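Local coordinates for protein Alpha/beta hydrolase (PDB 6TJ2) that probably hydrolyses methyl salicylate, as an extracellular alpha/beta-hydrolase that resembles tobacco salicylic acid binding protein 2 in structure and function, at residues L45-I50 / I112-S117; S98-I103 / Q124-Q129; R136-D141 / P225-Y230; A142-D147 / S250-F255. All blocks are in the same frame, centred on the assembly; numbering follows the deposited sequence.

Contact 1. Residues L45-I50 / I112-S117; sequences LTFVLI and ILLGHS
Ile-112 N donates to Thr-46 O at 2.7 Å, the shortest of five backbone bonds that join these two parallel strands of the central alpha/beta-hydrolase sheet. The pattern then alternates: Val-48 gives its N to Ile-112 O and its O to Leu-114 N, and Ile-50 does the same with Leu-114 O and His-116 N. Three carbonyls are met twice, because Phe-47 CA lies 3.4 Å from Ile-112 O, Leu-49 CA 3.5 Å from Leu-114 O and Gly-115 CA 3.4 Å from Ile-50 O, each beside the N-H bond of the next residue. Side chains sort onto two faces. On one, Ile-112 CG1 stands beside its own backbone N (chi1 -56°), and the extended branch carries CD1 over a face of the Phe-47 ring, a CH-pi contact 4.0 Å from the centroid. The same methyl meets Leu-45 CD1 at 3.5 Å, tighter than usual for two carbons, while Leu-49 CD2 lies alongside Leu-114 CB. On the other face Leu-113 CD1 rests against both Val-48 CG1 at 3.9 Å and Ile-50 CG1 at 4.0 Å, and helix 119-129 covers Ile-50 and Leu-113. Strand 112-117 ends at Ser-117, whose positive phi of 50° fits the strained nucleophile elbow of this family; Ser-117 is probably the nucleophile, with His-264 beside it. Paired backbone groups flanked by hydrocarbon on both faces are consistent with a firmly held strand leading to that serine.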
loop_
_atom_site.group_PDB
_atom_site.type_symbol
_atom_site.label_atom_id
_atom_site.label_comp_id
_atom_site.label_asym_id
_atom_site.label_seq_id
_atom_site.Cartn_x
_atom_site.Cartn_y
_atom_site.Cartn_z
ATOM N N LEU A 45 -17.951 -2.087 23.845
ATOM C CA LEU A 45 -18.516 -1.329 22.724
ATOM C C LEU A 45 -19.812 -2.022 22.263
ATOM O O LEU A 45 -19.974 -3.246 22.439
ATOM C CB LEU A 45 -17.519 -1.294 21.560
ATOM C CG LEU A 45 -16.199 -0.585 21.866
ATOM C CD1 LEU A 45 -15.282 -0.756 20.671
ATOM C CD2 LEU A 45 -16.386 0.867 22.164
ATOM N N THR A 46 -20.694 -1.234 21.663
ATOM C CA THR A 46 -21.877 -1.792 21.017
ATOM C C THR A 46 -21.697 -1.514 19.530
ATOM O O THR A 46 -21.520 -0.347 19.149
ATOM C CB THR A 46 -23.163 -1.187 21.549
ATOM O OG1 THR A 46 -23.251 -1.587 22.929
ATOM C CG2 THR A 46 -24.391 -1.653 20.801
ATOM N N PHE A 47 -21.754 -2.531 18.713
ATOM C CA PHE A 47 -21.653 -2.445 17.230
ATOM C C PHE A 47 -23.019 -2.721 16.632
ATOM O O PHE A 47 -23.726 -3.687 17.020
ATOM C CB PHE A 47 -20.681 -3.504 16.725
ATOM C CG PHE A 47 -19.252 -3.204 17.039
ATOM C CD1 PHE A 47 -18.427 -2.550 16.106
ATOM C CD2 PHE A 47 -18.694 -3.697 18.202
ATOM C CE1 PHE A 47 -17.094 -2.313 16.419
ATOM C CE2 PHE A 47 -17.353 -3.488 18.481
ATOM C CZ PHE A 47 -16.565 -2.810 17.576
ATOM N N VAL A 48 -23.357 -1.969 15.603
ATOM C CA VAL A 48 -24.444 -2.265 14.643
ATOM C C VAL A 48 -23.767 -2.480 13.294
ATOM O O VAL A 48 -23.208 -1.507 12.745
ATOM C CB VAL A 48 -25.493 -1.150 14.600
ATOM C CG1 VAL A 48 -26.554 -1.444 13.560
ATOM C CG2 VAL A 48 -26.179 -0.952 15.957
ATOM N N LEU A 49 -23.769 -3.713 12.803
ATOM C CA LEU A 49 -23.014 -4.122 11.603
ATOM C C LEU A 49 -23.972 -4.190 10.426
ATOM O O LEU A 49 -24.957 -4.922 10.531
ATOM C CB LEU A 49 -22.307 -5.451 11.782
ATOM C CG LEU A 49 -21.444 -5.578 13.040
ATOM C CD1 LEU A 49 -20.831 -6.942 13.075
ATOM C CD2 LEU A 49 -20.335 -4.531 13.066
ATOM N N ILE A 50 -23.665 -3.471 9.366
ATOM C CA ILE A 50 -24.496 -3.358 8.131
ATOM C C ILE A 50 -23.751 -4.009 6.990
ATOM O O ILE A 50 -22.713 -3.490 6.549
ATOM C CB ILE A 50 -24.830 -1.893 7.862
ATOM C CG1 ILE A 50 -25.438 -1.175 9.074
ATOM C CG2 ILE A 50 -25.696 -1.817 6.603
ATOM C CD1 ILE A 50 -26.712 -1.846 9.613
ATOM N N ILE A 112 -21.451 2.013 17.749
ATOM C CA ILE A 112 -20.545 2.097 16.570
ATOM C C ILE A 112 -21.340 1.602 15.378
ATOM O O ILE A 112 -21.747 0.421 15.374
ATOM C CB ILE A 112 -19.288 1.250 16.793
ATOM C CG1 ILE A 112 -18.568 1.679 18.075
ATOM C CG2 ILE A 112 -18.378 1.349 15.582
ATOM C CD1 ILE A 112 -17.597 0.761 18.555
ATOM N N LEU A 113 -21.578 2.446 14.383
ATOM C CA LEU A 113 -22.343 2.047 13.187
ATOM C C LEU A 113 -21.296 1.690 12.142
ATOM O O LEU A 113 -20.549 2.604 11.687
ATOM C CB LEU A 113 -23.238 3.195 12.741
ATOM C CG LEU A 113 -24.117 2.880 11.521
ATOM C CD1 LEU A 113 -25.050 1.702 11.826
ATOM C CD2 LEU A 113 -24.902 4.150 11.143
ATOM N N LEU A 114 -21.223 0.421 11.757
ATOM C CA LEU A 114 -20.146 -0.093 10.865
ATOM C C LEU A 114 -20.773 -0.667 9.626
ATOM O O LEU A 114 -21.664 -1.532 9.763
ATOM C CB LEU A 114 -19.308 -1.091 11.653
ATOM C CG LEU A 114 -18.052 -1.640 10.956
ATOM C CD1 LEU A 114 -17.040 -2.065 12.023
ATOM C CD2 LEU A 114 -18.371 -2.762 9.999
ATOM N N GLY A 115 -20.320 -0.262 8.457
ATOM C CA GLY A 115 -20.832 -0.779 7.173
ATOM C C GLY A 115 -19.724 -1.348 6.347
ATOM O O GLY A 115 -18.599 -0.839 6.393
ATOM N N HIS A 116 -20.006 -2.425 5.626
ATOM C CA HIS A 116 -19.121 -3.073 4.638
ATOM C C HIS A 116 -19.674 -2.839 3.256
ATOM O O HIS A 116 -20.899 -2.915 3.089
ATOM C CB HIS A 116 -18.967 -4.531 4.981
ATOM C CG HIS A 116 -18.107 -5.324 4.076
ATOM N ND1 HIS A 116 -18.594 -5.986 3.020
ATOM C CD2 HIS A 116 -16.769 -5.569 4.106
ATOM C CE1 HIS A 116 -17.625 -6.678 2.438
ATOM N NE2 HIS A 116 -16.521 -6.450 3.100
ATOM N N SER A 117 -18.814 -2.553 2.283
ATOM C CA SER A 117 -19.178 -2.385 0.861
ATOM C C SER A 117 -20.366 -1.429 0.680
ATOM O O SER A 117 -20.297 -0.265 1.115
ATOM C CB SER A 117 -19.254 -3.726 0.174
ATOM O OG SER A 117 -20.178 -4.616 0.760
#

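Contact 2. Residues S98-I103 / Q124-Q129; sequences SVVDYI and QTVSQQ
This is an apolar helix-helix packing, in which Val-126 of helix 119-129 sits among Val-99, Val-100 and Ile-103 of helix 92-105, on the side of the sheet where Ile-50 and Leu-113 point. The two segments run at 49° to each other with axes 9.7 Å apart. Both methyls of Val-126 are used. CG1, anti to the backbone N (chi1 168°), meets Ile-103 CD1 tip to tip at 3.8 Å and lies 4.2 Å from Val-100 CG2. CG2 reaches Val-99 CG1 at 3.8 Å, the two valines crossing at about a right angle. Shortening Val-126 to an alanine would remove both methyls and is likely to open a gap between the helices, leaving Ile-103 CD1 and Val-99 CG1 without their mate. At the solvent-exposed side the extended chain of Gln-129 crosses Val-100, its OE1 lying 3.8 Å from Val-100 CG2, a contact with carbon. No hydrogen bond spans the two segments. Within its own helix Ser-127 OG donates to Gln-124 O at 2.8 Å from above the carbonyl plane. Just outside residues 98-103, Thr-125 OG1 is hydrogen-bonded to Thr-96 OG1 of the same partner helix. Between these two segments the pairing thus probably rests mainly on the fit of methyl groups, with the threonine pair adding a polar tie beside it.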
loop_
_atom_site.group_PDB
_atom_site.type_symbol
_atom_site.label_atom_id
_atom_site.label_comp_id
_atom_site.label_asym_id
_atom_site.label_seq_id
_atom_site.Cartn_x
_atom_site.Cartn_y
_atom_site.Cartn_z
ATOM N N SER A 98 -35.633 0.640 6.874
ATOM C CA SER A 98 -35.635 -0.646 7.633
ATOM C C SER A 98 -34.558 -0.662 8.728
ATOM O O SER A 98 -34.764 -1.197 9.822
ATOM C CB SER A 98 -35.554 -1.839 6.714
ATOM O OG SER A 98 -34.281 -1.987 6.070
ATOM N N VAL A 99 -33.401 -0.076 8.475
ATOM C CA VAL A 99 -32.322 -0.042 9.488
ATOM C C VAL A 99 -32.636 0.991 10.547
ATOM O O VAL A 99 -32.461 0.725 11.753
ATOM C CB VAL A 99 -30.984 0.220 8.825
ATOM C CG1 VAL A 99 -29.887 0.337 9.894
ATOM C CG2 VAL A 99 -30.667 -0.868 7.816
ATOM N N VAL A 100 -33.141 2.149 10.171
ATOM C CA VAL A 100 -33.535 3.181 11.173
ATOM C C VAL A 100 -34.623 2.594 12.071
ATOM O O VAL A 100 -34.559 2.792 13.316
ATOM C CB VAL A 100 -34.011 4.466 10.479
ATOM C CG1 VAL A 100 -34.678 5.406 11.464
ATOM C CG2 VAL A 100 -32.848 5.138 9.752
ATOM N N ASP A 101 -35.596 1.903 11.503
ATOM C CA ASP A 101 -36.695 1.326 12.328
ATOM C C ASP A 101 -36.129 0.276 13.273
ATOM O O ASP A 101 -36.607 0.172 14.406
ATOM C CB ASP A 101 -37.791 0.764 11.445
ATOM C CG ASP A 101 -38.661 1.792 10.724
ATOM O OD1 ASP A 101 -38.645 2.960 11.129
ATOM O OD2 ASP A 101 -39.345 1.323 9.778
ATOM N N TYR A 102 -35.167 -0.526 12.845
ATOM C CA TYR A 102 -34.562 -1.556 13.737
ATOM C C TYR A 102 -33.901 -0.850 14.913
ATOM O O TYR A 102 -34.092 -1.255 16.106
ATOM C CB TYR A 102 -33.570 -2.383 12.905
ATOM C CG TYR A 102 -32.750 -3.363 13.679
ATOM C CD1 TYR A 102 -33.102 -4.703 13.723
ATOM C CD2 TYR A 102 -31.559 -2.965 14.271
ATOM C CE1 TYR A 102 -32.331 -5.613 14.424
ATOM C CE2 TYR A 102 -30.786 -3.862 14.968
ATOM C CZ TYR A 102 -31.154 -5.200 15.021
ATOM O OH TYR A 102 -30.365 -6.138 15.670
ATOM N N ILE A 103 -33.138 0.198 14.660
ATOM C CA ILE A 103 -32.419 0.983 15.698
ATOM C C ILE A 103 -33.446 1.602 16.650
ATOM O O ILE A 103 -33.269 1.492 17.883
ATOM C CB ILE A 103 -31.527 2.051 15.046
ATOM C CG1 ILE A 103 -30.327 1.390 14.376
ATOM C CG2 ILE A 103 -31.084 3.119 16.029
ATOM C CD1 ILE A 103 -29.638 2.219 13.330
ATOM N N GLN A 124 -24.217 5.948 5.813
ATOM C CA GLN A 124 -24.361 7.403 5.568
ATOM C C GLN A 124 -25.817 7.825 5.731
ATOM O O GLN A 124 -26.095 8.819 6.436
ATOM C CB GLN A 124 -23.839 7.755 4.184
ATOM C CG GLN A 124 -22.323 7.653 4.021
ATOM C CD GLN A 124 -21.960 7.845 2.570
ATOM O OE1 GLN A 124 -22.521 7.157 1.688
ATOM N NE2 GLN A 124 -21.068 8.796 2.278
ATOM N N THR A 125 -26.731 7.169 5.050
ATOM C CA THR A 125 -28.122 7.613 5.029
ATOM C C THR A 125 -28.793 7.343 6.366
ATOM O O THR A 125 -29.596 8.197 6.831
ATOM C CB THR A 125 -28.870 7.001 3.862
ATOM O OG1 THR A 125 -28.797 5.582 3.939
ATOM C CG2 THR A 125 -28.380 7.501 2.526
ATOM N N VAL A 126 -28.395 6.299 7.069
ATOM C CA VAL A 126 -28.911 6.045 8.422
ATOM C C VAL A 126 -28.455 7.125 9.399
ATOM O O VAL A 126 -29.268 7.653 10.186
ATOM C CB VAL A 126 -28.547 4.641 8.903
ATOM C CG1 VAL A 126 -28.799 4.427 10.392
ATOM C CG2 VAL A 126 -29.301 3.590 8.077
ATOM N N SER A 127 -27.176 7.493 9.338
ATOM C CA SER A 127 -26.619 8.488 10.266
ATOM C C SER A 127 -27.317 9.817 10.091
ATOM O O SER A 127 -27.376 10.551 11.101
ATOM C CB SER A 127 -25.145 8.581 10.131
ATOM O OG SER A 127 -24.827 9.244 8.941
ATOM N N GLN A 128 -27.874 10.123 8.910
ATOM C CA GLN A 128 -28.622 11.407 8.689
ATOM C C GLN A 128 -29.867 11.484 9.541
ATOM O O GLN A 128 -30.354 12.617 9.820
ATOM C CB GLN A 128 -29.002 11.529 7.208
ATOM C CG GLN A 128 -27.758 11.698 6.397
ATOM C CD GLN A 128 -27.991 12.029 4.952
ATOM O OE1 GLN A 128 -28.916 11.523 4.292
ATOM N NE2 GLN A 128 -27.051 12.707 4.417
ATOM N N GLN A 129 -30.472 10.356 9.857
ATOM C CA GLN A 129 -31.776 10.284 10.535
ATOM C C GLN A 129 -31.628 10.061 12.025
ATOM O O GLN A 129 -32.547 10.484 12.747
ATOM C CB GLN A 129 -32.581 9.153 9.898
ATOM C CG GLN A 129 -32.959 9.490 8.471
ATOM C CD GLN A 129 -33.995 8.544 7.948
ATOM O OE1 GLN A 129 -34.931 8.132 8.660
ATOM N NE2 GLN A 129 -33.826 8.231 6.670
#

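Contact 3. Residues R136-D141 / P225-Y230; sequences RIVFFD and PKSYLY
Arg-136 lays its guanidinium across Pro-225 where two parallel strands of the alpha/beta-hydrolase sheet begin their pairing. Pro-225 CB stands 3.3 Å above one face of that flat group, toward its rim, and the two side chains cross at about a right angle. A bend at chi3 (-75°) brings NH1 round to Ser-227 OG, a hydrogen bond of 3.1 Å whose acceptor is tilted 21° from the guanidinium plane. Ser-227 OG is also bonded to Ala-282 O, and NH1 forms a salt bridge with Asp-184 of the second subunit. A leucine in place of Arg-136 would probably leave that aspartate without its charged mate and Ser-227 OG with one bond fewer. Farther along, the Tyr-228 ring lies over the neighbouring backbone, with Phe-139 O 3.6 Å above one of its faces and Phe-139 CB 3.5 Å from its CD2. Its hydroxyl is hydrogen-bonded to Ala-142 O, which fixes the far end of the ring. On the opposite face of the sheet Phe-140 and Leu-229 lie side by side and point the same way, CD2 of the ring 3.9 Å from Leu-229 CG. The edge of the Phe-140 ring faces Leu-229 O, which accepts the last bond of the pairing, 3.0 Å from Asp-141 N.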
loop_
_atom_site.group_PDB
_atom_site.type_symbol
_atom_site.label_atom_id
_atom_site.label_comp_id
_atom_site.label_asym_id
_atom_site.label_seq_id
_atom_site.Cartn_x
_atom_site.Cartn_y
_atom_site.Cartn_z
ATOM N N ARG A 136 -19.676 6.595 16.736
ATOM C CA ARG A 136 -18.613 6.602 15.706
ATOM C C ARG A 136 -19.146 5.817 14.516
ATOM O O ARG A 136 -19.908 4.848 14.712
ATOM C CB ARG A 136 -17.319 6.009 16.278
ATOM C CG ARG A 136 -16.149 5.935 15.305
ATOM C CD ARG A 136 -14.824 5.583 15.968
ATOM N NE ARG A 136 -14.260 6.671 16.712
ATOM C CZ ARG A 136 -13.377 7.579 16.212
ATOM N NH1 ARG A 136 -12.861 7.604 14.961
ATOM N NH2 ARG A 136 -12.983 8.536 17.039
ATOM N N ILE A 137 -18.760 6.238 13.332
ATOM C CA ILE A 137 -19.159 5.577 12.066
ATOM C C ILE A 137 -17.920 4.939 11.466
ATOM O O ILE A 137 -16.884 5.637 11.299
ATOM C CB ILE A 137 -19.813 6.570 11.125
ATOM C CG1 ILE A 137 -20.998 7.295 11.755
ATOM C CG2 ILE A 137 -20.191 5.858 9.853
ATOM C CD1 ILE A 137 -21.449 8.503 10.922
ATOM N N VAL A 138 -17.961 3.647 11.189
ATOM C CA VAL A 138 -16.801 2.893 10.682
ATOM C C VAL A 138 -17.137 2.391 9.295
ATOM O O VAL A 138 -18.105 1.623 9.138
ATOM C CB VAL A 138 -16.389 1.748 11.625
ATOM C CG1 VAL A 138 -15.229 0.969 11.034
ATOM C CG2 VAL A 138 -16.049 2.297 13.000
ATOM N N PHE A 139 -16.357 2.787 8.335
ATOM C CA PHE A 139 -16.433 2.277 6.960
ATOM C C PHE A 139 -15.431 1.160 6.811
ATOM O O PHE A 139 -14.222 1.414 6.913
ATOM C CB PHE A 139 -16.127 3.386 5.962
ATOM C CG PHE A 139 -17.186 4.451 5.915
ATOM C CD1 PHE A 139 -18.094 4.488 4.865
ATOM C CD2 PHE A 139 -17.301 5.413 6.884
ATOM C CE1 PHE A 139 -19.092 5.445 4.831
ATOM C CE2 PHE A 139 -18.292 6.372 6.867
ATOM C CZ PHE A 139 -19.217 6.351 5.850
ATOM N N PHE A 140 -15.837 -0.059 6.604
ATOM C CA PHE A 140 -15.007 -1.269 6.473
ATOM C C PHE A 140 -15.020 -1.719 5.026
ATOM O O PHE A 140 -16.023 -2.266 4.588
ATOM C CB PHE A 140 -15.444 -2.338 7.468
ATOM C CG PHE A 140 -14.912 -3.723 7.224
ATOM C CD1 PHE A 140 -15.657 -4.849 7.561
ATOM C CD2 PHE A 140 -13.653 -3.918 6.674
ATOM C CE1 PHE A 140 -15.179 -6.113 7.257
ATOM C CE2 PHE A 140 -13.201 -5.178 6.346
ATOM C CZ PHE A 140 -13.971 -6.288 6.651
ATOM N N ASP A 141 -13.987 -1.365 4.245
ATOM C CA ASP A 141 -13.926 -1.746 2.821
ATOM C C ASP A 141 -15.284 -1.383 2.213
ATOM O O ASP A 141 -15.938 -2.219 1.561
ATOM C CB ASP A 141 -13.543 -3.201 2.618
ATOM C CG ASP A 141 -12.109 -3.484 2.981
ATOM O OD1 ASP A 141 -11.391 -2.577 3.268
ATOM O OD2 ASP A 141 -11.696 -4.661 2.866
ATOM N N PRO A 225 -17.382 11.261 14.785
ATOM C CA PRO A 225 -16.092 10.725 14.386
ATOM C C PRO A 225 -16.229 9.533 13.424
ATOM O O PRO A 225 -17.221 8.781 13.482
ATOM C CB PRO A 225 -15.455 10.226 15.682
ATOM C CG PRO A 225 -16.272 10.739 16.813
ATOM C CD PRO A 225 -17.581 11.175 16.224
ATOM N N LYS A 226 -15.314 9.454 12.472
ATOM C CA LYS A 226 -15.290 8.393 11.458
ATOM C C LYS A 226 -13.991 7.634 11.500
ATOM O O LYS A 226 -12.925 8.218 11.785
ATOM C CB LYS A 226 -15.459 9.001 10.072
ATOM C CG LYS A 226 -16.810 9.702 9.862
ATOM C CD LYS A 226 -16.828 10.707 8.727
ATOM C CE LYS A 226 -16.441 12.077 9.237
ATOM N NZ LYS A 226 -17.652 12.720 9.812
ATOM N N SER A 227 -14.061 6.368 11.122
ATOM C CA SER A 227 -12.905 5.502 10.857
ATOM C C SER A 227 -13.071 4.801 9.540
ATOM O O SER A 227 -14.223 4.594 9.072
ATOM C CB SER A 227 -12.725 4.465 11.937
ATOM O OG SER A 227 -12.607 5.076 13.207
ATOM N N TYR A 228 -11.958 4.413 8.957
ATOM C CA TYR A 228 -11.943 3.571 7.760
ATOM C C TYR A 228 -11.042 2.410 8.047
ATOM O O TYR A 228 -9.834 2.596 8.332
ATOM C CB TYR A 228 -11.489 4.332 6.510
ATOM C CG TYR A 228 -11.930 3.678 5.216
ATOM C CD1 TYR A 228 -11.295 2.551 4.712
ATOM C CD2 TYR A 228 -13.033 4.158 4.505
ATOM C CE1 TYR A 228 -11.742 1.890 3.596
ATOM C CE2 TYR A 228 -13.485 3.498 3.366
ATOM C CZ TYR A 228 -12.872 2.349 2.952
ATOM O OH TYR A 228 -13.349 1.693 1.834
ATOM N N LEU A 229 -11.603 1.202 7.988
ATOM C CA LEU A 229 -10.903 -0.074 8.162
ATOM C C LEU A 229 -10.703 -0.688 6.783
ATOM O O LEU A 229 -11.681 -0.955 6.095
ATOM C CB LEU A 229 -11.729 -0.962 9.122
ATOM C CG LEU A 229 -11.187 -2.390 9.276
ATOM C CD1 LEU A 229 -9.721 -2.465 9.715
ATOM C CD2 LEU A 229 -12.082 -3.208 10.224
ATOM N N TYR A 230 -9.446 -0.851 6.372
ATOM C CA TYR A 230 -9.064 -1.280 5.032
ATOM C C TYR A 230 -8.269 -2.538 5.071
ATOM O O TYR A 230 -7.263 -2.571 5.811
ATOM C CB TYR A 230 -8.259 -0.165 4.357
ATOM C CG TYR A 230 -7.756 -0.498 2.983
ATOM C CD1 TYR A 230 -6.409 -0.440 2.732
ATOM C CD2 TYR A 230 -8.605 -0.899 1.963
ATOM C CE1 TYR A 230 -5.918 -0.668 1.465
ATOM C CE2 TYR A 230 -8.103 -1.211 0.710
ATOM C CZ TYR A 230 -6.768 -1.077 0.466
ATOM O OH TYR A 230 -6.329 -1.346 -0.835
#

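Contact 4. Residues A142-D147 / S250-F255; sequences AFAPLD and SHLGVF
His-251 makes the polar link between the loop after helix 244-250 and the loop that follows strand 134-139. Its first torsion (chi1 -65°) carries the ring toward the other loop, and the second (chi2 178°) turns ND1 to Ala-144 O for a hydrogen bond of 2.7 Å. That bond is fairly straight, 160° at the hydrogen, and the oxygen lies almost in the ring plane, while the donor is tilted from the plane of the carbonyl. Leu-146 comes over a face of the imidazole, its CG 4.1 Å from the ring centroid, in a CH-pi contact; its CD2 also touches His-251 CB at 3.8 Å. Next, Leu-252 brings CD2 to 3.9 Å from Ala-144 CB and continues onto Phe-139 and Tyr-228 of the central sheet. Gly-253, with positive phi, closes a type I turn that began at Ser-250. Beyond it Val-254 packs on Thr-185 of the second subunit, and Phe-255 touches Tyr-228. A ring held through its edge by one bond and covered on one face by a leucine is probably restrained from turning, and donation from ND1 implies that this nitrogen carries a proton.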
loop_
_atom_site.group_PDB
_atom_site.type_symbol
_atom_site.label_atom_id
_atom_site.label_comp_id
_atom_site.label_asym_id
_atom_site.label_seq_id
_atom_site.Cartn_x
_atom_site.Cartn_y
_atom_site.Cartn_z
ATOM N N ALA A 142 -15.653 -0.131 2.437
ATOM C CA ALA A 142 -16.988 0.375 2.143
ATOM C C ALA A 142 -16.927 1.575 1.207
ATOM O O ALA A 142 -15.947 2.335 1.157
ATOM C CB ALA A 142 -17.760 0.709 3.403
ATOM N N PHE A 143 -17.997 1.747 0.469
ATOM C CA PHE A 143 -18.175 2.935 -0.379
ATOM C C PHE A 143 -18.602 4.101 0.485
ATOM O O PHE A 143 -19.356 3.943 1.476
ATOM C CB PHE A 143 -19.221 2.647 -1.458
ATOM C CG PHE A 143 -18.824 1.505 -2.339
ATOM C CD1 PHE A 143 -17.801 1.692 -3.259
ATOM C CD2 PHE A 143 -19.379 0.238 -2.205
ATOM C CE1 PHE A 143 -17.375 0.619 -4.045
ATOM C CE2 PHE A 143 -18.915 -0.823 -2.956
ATOM C CZ PHE A 143 -17.961 -0.622 -3.905
ATOM N N ALA A 144 -18.165 5.294 0.117
ATOM C CA ALA A 144 -18.590 6.553 0.750
ATOM C C ALA A 144 -18.891 7.542 -0.355
ATOM O O ALA A 144 -18.092 8.457 -0.576
ATOM C CB ALA A 144 -17.496 7.001 1.696
ATOM N N PRO A 145 -19.981 7.362 -1.106
ATOM C CA PRO A 145 -20.278 8.318 -2.166
ATOM C C PRO A 145 -20.317 9.734 -1.589
ATOM O O PRO A 145 -20.708 9.977 -0.449
ATOM C CB PRO A 145 -21.657 7.915 -2.688
ATOM C CG PRO A 145 -21.736 6.451 -2.292
ATOM C CD PRO A 145 -20.998 6.297 -0.978
ATOM N N LEU A 146 -19.948 10.684 -2.456
ATOM C CA LEU A 146 -20.215 12.108 -2.152
ATOM C C LEU A 146 -21.682 12.421 -2.446
ATOM O O LEU A 146 -22.341 11.669 -3.194
ATOM C CB LEU A 146 -19.296 12.976 -3.032
ATOM C CG LEU A 146 -17.792 12.758 -2.833
ATOM C CD1 LEU A 146 -16.958 13.658 -3.769
ATOM C CD2 LEU A 146 -17.391 13.008 -1.406
ATOM N N ASP A 147 -22.116 13.595 -1.986
ATOM C CA ASP A 147 -23.468 14.104 -2.295
ATOM C C ASP A 147 -23.728 14.080 -3.795
ATOM O O ASP A 147 -22.847 14.503 -4.581
ATOM C CB ASP A 147 -23.633 15.490 -1.693
ATOM C CG ASP A 147 -25.026 16.012 -1.987
ATOM O OD1 ASP A 147 -26.014 15.318 -1.737
ATOM O OD2 ASP A 147 -25.107 17.147 -2.531
ATOM N N SER A 250 -10.761 8.738 1.346
ATOM C CA SER A 250 -10.505 10.201 1.319
ATOM C C SER A 250 -11.809 10.969 1.284
ATOM O O SER A 250 -11.802 12.186 1.669
ATOM C CB SER A 250 -9.632 10.575 0.157
ATOM O OG SER A 250 -10.335 10.457 -1.063
ATOM N N HIS A 251 -12.926 10.418 0.837
ATOM C CA HIS A 251 -14.208 11.144 0.812
ATOM C C HIS A 251 -14.643 11.502 2.215
ATOM O O HIS A 251 -15.452 12.461 2.355
ATOM C CB HIS A 251 -15.303 10.302 0.156
ATOM C CG HIS A 251 -15.093 10.004 -1.277
ATOM N ND1 HIS A 251 -15.967 9.243 -1.977
ATOM C CD2 HIS A 251 -14.133 10.410 -2.157
ATOM C CE1 HIS A 251 -15.557 9.187 -3.253
ATOM N NE2 HIS A 251 -14.401 9.891 -3.377
ATOM N N LEU A 252 -14.148 10.849 3.268
ATOM C CA LEU A 252 -14.562 11.102 4.672
ATOM C C LEU A 252 -13.975 12.389 5.224
ATOM O O LEU A 252 -14.537 12.860 6.252
ATOM C CB LEU A 252 -14.157 9.910 5.538
ATOM C CG LEU A 252 -14.827 8.581 5.147
ATOM C CD1 LEU A 252 -14.417 7.551 6.170
ATOM C CD2 LEU A 252 -16.355 8.736 5.030
ATOM N N GLY A 253 -12.920 12.907 4.623
ATOM C CA GLY A 253 -12.219 14.068 5.189
ATOM C C GLY A 253 -11.259 13.570 6.263
ATOM O O GLY A 253 -10.343 12.799 5.954
ATOM N N VAL A 254 -11.448 13.992 7.497
ATOM C CA VAL A 254 -10.624 13.557 8.638
ATOM C C VAL A 254 -11.239 12.257 9.157
ATOM O O VAL A 254 -12.447 12.226 9.419
ATOM C CB VAL A 254 -10.507 14.639 9.715
ATOM C CG1 VAL A 254 -9.801 14.115 10.965
ATOM C CG2 VAL A 254 -9.784 15.868 9.175
ATOM N N PHE A 255 -10.422 11.239 9.283
ATOM C CA PHE A 255 -10.898 9.936 9.798
ATOM C C PHE A 255 -9.728 9.187 10.396
ATOM O O PHE A 255 -8.542 9.474 10.099
ATOM C CB PHE A 255 -11.589 9.124 8.679
ATOM C CG PHE A 255 -10.644 8.722 7.586
ATOM C CD1 PHE A 255 -10.026 7.502 7.610
ATOM C CD2 PHE A 255 -10.328 9.567 6.551
ATOM C CE1 PHE A 255 -9.110 7.139 6.635
ATOM C CE2 PHE A 255 -9.461 9.184 5.546
ATOM C CZ PHE A 255 -8.861 7.966 5.566
#

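Overall arrangement
Contacts 1 and 3 lie in one parallel sheet, their centres about 9 Å apart, where strands 111-117 and 134-139 are neighbours; together they join four of its strands. Contact 2 covers one face of that sheet, about 12 Å from the centre of contact 1, and the two alternate along the chain, since strand 111-117 runs between helices 92-105 and 119-129. Contact 4 lies about 9 Å from contact 3 and also alternates with it, tying loops beyond the strands; Gln-124 of contact 2 reaches its Pro-145. Residues 112-117 and 142-147 meet at the probable nucleophile, Ser-117 O with Phe-143 N, while the other segments pack the surrounding fold.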